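Local coordinates for protein serpin B3 (Homo sapiens, PDB 4ZK3) that is a serpin that probably inhibits papain-like cysteine proteases by the trapping mechanism of its family, and as psoriasis-associated Pso p27 forms large aggregates, at residues F136-N148 with N161-V175. Sequence-based numbering, arbitrary orientation.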
loop_
_atom_site.group_PDB
_atom_site.type_symbol
_atom_site.label_atom_id
_atom_site.label_comp_id
_atom_site.label_asym_id
_atom_site.label_seq_id
_atom_site.Cartn_x
_atom_site.Cartn_y
_atom_site.Cartn_z
ATOM N N PHE A 136 28.027 4.080 -0.759
ATOM C CA PHE A 136 27.348 5.247 -0.225
ATOM C C PHE A 136 28.464 6.233 0.185
ATOM O O PHE A 136 28.269 7.432 0.106
ATOM C CB PHE A 136 26.466 4.974 1.041
ATOM C CG PHE A 136 25.133 4.225 0.793
ATOM C CD1 PHE A 136 24.174 4.717 -0.076
ATOM C CD2 PHE A 136 24.836 3.058 1.508
ATOM C CE1 PHE A 136 22.963 4.053 -0.277
ATOM C CE2 PHE A 136 23.650 2.388 1.301
ATOM C CZ PHE A 136 22.712 2.888 0.402
ATOM N N ALA A 137 29.596 5.708 0.673
ATOM C CA ALA A 137 30.624 6.564 1.273
ATOM C C ALA A 137 31.140 7.537 0.253
ATOM O O ALA A 137 31.140 8.725 0.495
ATOM C CB ALA A 137 31.786 5.745 1.836
ATOM N N ASN A 138 31.547 7.028 -0.901
ATOM C CA ASN A 138 32.118 7.889 -1.907
ATOM C C ASN A 138 31.190 8.276 -3.019
ATOM O O ASN A 138 31.569 9.082 -3.826
ATOM C CB ASN A 138 33.317 7.223 -2.551
ATOM C CG ASN A 138 34.247 6.621 -1.536
ATOM O OD1 ASN A 138 34.533 5.417 -1.586
ATOM N ND2 ASN A 138 34.655 7.411 -0.581
ATOM N N ALA A 139 29.986 7.721 -3.098
ATOM C CA ALA A 139 29.132 7.950 -4.265
ATOM C C ALA A 139 27.651 7.869 -3.879
ATOM O O ALA A 139 26.906 7.060 -4.404
ATOM C CB ALA A 139 29.509 6.940 -5.328
ATOM N N PRO A 140 27.242 8.724 -2.938
ATOM C CA PRO A 140 25.914 8.586 -2.352
ATOM C C PRO A 140 24.837 8.937 -3.347
ATOM O O PRO A 140 23.741 8.357 -3.301
ATOM C CB PRO A 140 25.909 9.590 -1.211
ATOM C CG PRO A 140 26.959 10.589 -1.598
ATOM C CD PRO A 140 28.010 9.819 -2.332
ATOM N N GLU A 141 25.148 9.872 -4.253
ATOM C CA GLU A 141 24.174 10.276 -5.256
ATOM C C GLU A 141 23.947 9.179 -6.297
ATOM O O GLU A 141 22.828 8.858 -6.690
ATOM C CB GLU A 141 24.608 11.589 -5.905
ATOM C CG GLU A 141 23.750 12.021 -7.049
ATOM C CD GLU A 141 22.310 12.254 -6.660
ATOM O OE1 GLU A 141 21.957 12.542 -5.466
ATOM O OE2 GLU A 141 21.523 12.133 -7.611
ATOM N N GLU A 142 25.022 8.554 -6.702
ATOM C CA GLU A 142 24.965 7.557 -7.734
ATOM C C GLU A 142 24.352 6.270 -7.096
ATOM O O GLU A 142 23.689 5.478 -7.753
ATOM C CB GLU A 142 26.375 7.384 -8.327
ATOM C CG GLU A 142 27.541 8.140 -7.564
ATOM C CD GLU A 142 27.444 9.717 -7.354
ATOM O OE1 GLU A 142 27.629 10.266 -6.196
ATOM O OE2 GLU A 142 27.198 10.444 -8.368
ATOM N N SER A 143 24.573 6.087 -5.804
ATOM C CA SER A 143 23.970 4.998 -5.064
ATOM C C SER A 143 22.434 5.188 -5.016
ATOM O O SER A 143 21.705 4.261 -5.331
ATOM C CB SER A 143 24.579 4.944 -3.647
ATOM O OG SER A 143 25.900 4.430 -3.703
ATOM N N ARG A 144 21.991 6.387 -4.654
ATOM C CA ARG A 144 20.549 6.795 -4.710
ATOM C C ARG A 144 19.928 6.392 -6.047
ATOM O O ARG A 144 18.890 5.687 -6.104
ATOM C CB ARG A 144 20.376 8.284 -4.412
ATOM C CG ARG A 144 18.933 8.787 -4.335
ATOM C CD ARG A 144 18.887 10.284 -4.077
ATOM N NE ARG A 144 19.203 11.035 -5.294
ATOM C CZ ARG A 144 18.347 11.309 -6.267
ATOM N NH1 ARG A 144 17.066 10.950 -6.199
ATOM N NH2 ARG A 144 18.783 11.943 -7.330
ATOM N N LYS A 145 20.592 6.745 -7.142
ATOM C CA LYS A 145 20.037 6.464 -8.458
ATOM C C LYS A 145 20.015 5.015 -8.773
ATOM O O LYS A 145 19.108 4.531 -9.416
ATOM C CB LYS A 145 20.768 7.238 -9.569
ATOM C CG LYS A 145 20.614 8.736 -9.394
ATOM C CD LYS A 145 21.262 9.478 -10.533
ATOM C CE LYS A 145 21.262 10.962 -10.259
ATOM N NZ LYS A 145 21.172 11.732 -11.530
ATOM N N LYS A 146 21.008 4.281 -8.344
ATOM C CA LYS A 146 20.941 2.821 -8.502
ATOM C C LYS A 146 19.745 2.176 -7.752
ATOM O O LYS A 146 19.128 1.263 -8.269
ATOM C CB LYS A 146 22.217 2.192 -7.982
ATOM C CG LYS A 146 22.372 0.712 -8.247
ATOM C CD LYS A 146 23.823 0.250 -8.031
ATOM C CE LYS A 146 24.820 1.434 -8.033
ATOM N NZ LYS A 146 26.248 1.015 -8.080
ATOM N N ILE A 147 19.420 2.670 -6.561
ATOM C CA ILE A 147 18.294 2.056 -5.774
ATOM C C ILE A 147 16.966 2.380 -6.509
ATOM O O ILE A 147 16.144 1.488 -6.742
ATOM C CB ILE A 147 18.291 2.610 -4.355
ATOM C CG1 ILE A 147 19.540 2.064 -3.606
ATOM C CG2 ILE A 147 17.037 2.245 -3.570
ATOM C CD1 ILE A 147 19.916 2.900 -2.389
ATOM N N ASN A 148 16.806 3.655 -6.853
ATOM C CA ASN A 148 15.660 4.152 -7.612
ATOM C C ASN A 148 15.462 3.329 -8.909
ATOM O O ASN A 148 14.327 2.999 -9.252
ATOM C CB ASN A 148 15.747 5.675 -7.838
ATOM C CG ASN A 148 15.479 6.502 -6.590
ATOM O OD1 ASN A 148 14.958 6.047 -5.584
ATOM N ND2 ASN A 148 15.861 7.742 -6.649
ATOM N N ASN A 161 12.080 7.514 -9.108
ATOM C CA ASN A 161 12.644 8.486 -8.181
ATOM C C ASN A 161 12.114 8.280 -6.724
ATOM O O ASN A 161 11.818 9.225 -5.985
ATOM C CB ASN A 161 12.484 9.924 -8.715
ATOM C CG ASN A 161 13.418 10.927 -8.018
ATOM O OD1 ASN A 161 12.981 11.883 -7.389
ATOM N ND2 ASN A 161 14.712 10.719 -8.158
ATOM N N LEU A 162 12.007 7.030 -6.307
ATOM C CA LEU A 162 11.424 6.734 -5.001
ATOM C C LEU A 162 12.053 7.583 -3.902
ATOM O O LEU A 162 11.350 8.128 -3.090
ATOM C CB LEU A 162 11.584 5.229 -4.676
ATOM C CG LEU A 162 11.144 4.865 -3.233
ATOM C CD1 LEU A 162 9.645 5.126 -2.986
ATOM C CD2 LEU A 162 11.555 3.431 -2.941
ATOM N N ILE A 163 13.393 7.679 -3.932
ATOM C CA ILE A 163 14.162 8.378 -2.929
ATOM C C ILE A 163 14.712 9.692 -3.573
ATOM O O ILE A 163 15.642 9.638 -4.378
ATOM C CB ILE A 163 15.334 7.557 -2.403
ATOM C CG1 ILE A 163 14.895 6.174 -1.827
ATOM C CG2 ILE A 163 16.020 8.333 -1.290
ATOM C CD1 ILE A 163 16.084 5.280 -1.587
ATOM N N PRO A 164 14.100 10.838 -3.244
ATOM C CA PRO A 164 14.572 12.099 -3.802
ATOM C C PRO A 164 15.893 12.558 -3.163
ATOM O O PRO A 164 16.349 11.981 -2.165
ATOM C CB PRO A 164 13.420 13.074 -3.495
ATOM C CG PRO A 164 12.207 12.198 -3.347
ATOM C CD PRO A 164 12.793 11.029 -2.581
ATOM N N GLU A 165 16.512 13.576 -3.756
ATOM C CA GLU A 165 17.811 14.053 -3.291
ATOM C C GLU A 165 17.533 14.555 -1.921
ATOM O O GLU A 165 16.413 14.945 -1.625
ATOM C CB GLU A 165 18.283 15.220 -4.151
ATOM C CG GLU A 165 18.244 14.930 -5.641
ATOM C CD GLU A 165 18.647 16.130 -6.447
ATOM O OE1 GLU A 165 17.780 16.645 -7.203
ATOM O OE2 GLU A 165 19.831 16.546 -6.270
ATOM N N GLY A 166 18.529 14.552 -1.067
ATOM C CA GLY A 166 18.335 15.007 0.279
ATOM C C GLY A 166 18.296 13.849 1.236
ATOM O O GLY A 166 18.606 14.002 2.393
ATOM N N ASN A 167 17.958 12.656 0.771
ATOM C CA ASN A 167 17.708 11.562 1.755
ATOM C C ASN A 167 18.878 10.607 1.944
ATOM O O ASN A 167 18.917 9.934 2.948
ATOM C CB ASN A 167 16.422 10.792 1.374
ATOM C CG ASN A 167 15.173 11.669 1.438
ATOM O OD1 ASN A 167 14.700 12.158 0.413
ATOM N ND2 ASN A 167 14.628 11.858 2.614
ATOM N N ILE A 168 19.760 10.489 0.947
ATOM C CA ILE A 168 20.962 9.660 0.982
ATOM C C ILE A 168 22.221 10.583 1.027
ATOM O O ILE A 168 22.288 11.569 0.302
ATOM C CB ILE A 168 21.102 8.750 -0.265
ATOM C CG1 ILE A 168 19.922 7.793 -0.430
ATOM C CG2 ILE A 168 22.377 7.958 -0.191
ATOM C CD1 ILE A 168 19.506 7.211 0.893
ATOM N N GLY A 169 23.200 10.205 1.846
ATOM C CA GLY A 169 24.434 10.974 2.092
ATOM C C GLY A 169 25.630 10.040 2.211
ATOM O O GLY A 169 25.473 8.801 2.163
ATOM N N SER A 170 26.841 10.584 2.347
ATOM C CA SER A 170 28.045 9.702 2.380
ATOM C C SER A 170 28.136 8.995 3.719
ATOM O O SER A 170 28.880 8.022 3.884
ATOM C CB SER A 170 29.319 10.496 2.130
ATOM O OG SER A 170 29.314 11.532 3.074
ATOM N N ASN A 171 27.378 9.471 4.700
ATOM C CA ASN A 171 27.281 8.719 5.931
ATOM C C ASN A 171 26.120 7.614 5.980
ATOM O O ASN A 171 25.940 6.951 6.981
ATOM C CB ASN A 171 27.170 9.701 7.068
ATOM C CG ASN A 171 25.909 10.488 6.986
ATOM O OD1 ASN A 171 25.401 10.765 5.871
ATOM N ND2 ASN A 171 25.357 10.819 8.142
ATOM N N THR A 172 25.402 7.396 4.881
ATOM C CA THR A 172 24.316 6.384 4.828
ATOM C C THR A 172 24.904 5.020 4.865
ATOM O O THR A 172 25.852 4.754 4.156
ATOM C CB THR A 172 23.459 6.581 3.564
ATOM O OG1 THR A 172 22.725 7.790 3.730
ATOM C CG2 THR A 172 22.421 5.472 3.381
ATOM N N THR A 173 24.384 4.126 5.718
ATOM C CA THR A 173 24.905 2.759 5.687
ATOM C C THR A 173 23.914 1.655 5.256
ATOM O O THR A 173 24.360 0.561 4.930
ATOM C CB THR A 173 25.539 2.375 7.023
ATOM O OG1 THR A 173 24.572 2.546 8.063
ATOM C CG2 THR A 173 26.818 3.204 7.236
ATOM N N LEU A 174 22.613 1.973 5.246
ATOM C CA LEU A 174 21.523 1.008 5.046
ATOM C C LEU A 174 20.324 1.701 4.363
ATOM O O LEU A 174 19.873 2.721 4.812
ATOM C CB LEU A 174 21.112 0.478 6.431
ATOM C CG LEU A 174 19.755 -0.218 6.535
ATOM C CD1 LEU A 174 19.816 -1.614 7.110
ATOM C CD2 LEU A 174 18.813 0.600 7.372
ATOM N N VAL A 175 19.854 1.138 3.257
ATOM C CA VAL A 175 18.507 1.425 2.732
ATOM C C VAL A 175 17.780 0.067 2.525
ATOM O O VAL A 175 18.231 -0.822 1.791
ATOM C CB VAL A 175 18.540 2.183 1.415
ATOM C CG1 VAL A 175 17.130 2.413 0.845
ATOM C CG2 VAL A 175 19.298 3.517 1.578
HETATM O O HOH W 1 21.355 14.725 -8.233
HETATM O O HOH W 2 12.169 4.437 -8.214
#
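Arg144 runs straight as far as CD (chi1 -175°, chi2 -178°) and then bends at chi3, 76°, which carries its guanidinium to Ile163, while Asn148, with CG anti to its carbonyl carbon, turns its amide to the same residue. The pair illustrates how helix side chains can hold an irregular loop by its backbone. Ile163 O accepts from both Arg144 NH1 (2.7 Å), in the carbonyl plane, and Asn148 ND2 (3.0 Å), above it. Asn148 OD1 in turn receives Ile163 N at 2.8 Å, so one amide meets both polar backbone atoms of Ile163. Glu141, one turn back, orients the arginine side-on: NE reaches OE1 and NH2 reaches OE2 in a salt bridge that should help fix the guanidinium's rotation. Glu165 CG lies over one guanidinium face, 3.5 Å from Arg144 NH2.

At the other end apolar packing dominates, beside a CA-H...O contact from Ser170 CA to Phe136 O. Thr172 CG2 sits squarely over the Phe136 ring, 3.7 Å from its centroid, a CH-pi contact. Ile168 CG2 approaches Phe136 CD1 obliquely at 3.7 Å, and Val175 CG2 is 3.7 Å from Phe136 CZ. Ile147 bridges the two halves, its CD1 against Val175 CG2 and its CG2 against Ile163 CD1.

This is serpin helix F (140-153) and its return loop, lying over beta-sheet A, where strand 340-351 runs between 174-185 and 325-336, as the inserted reactive-centre loop does in cleaved serpins.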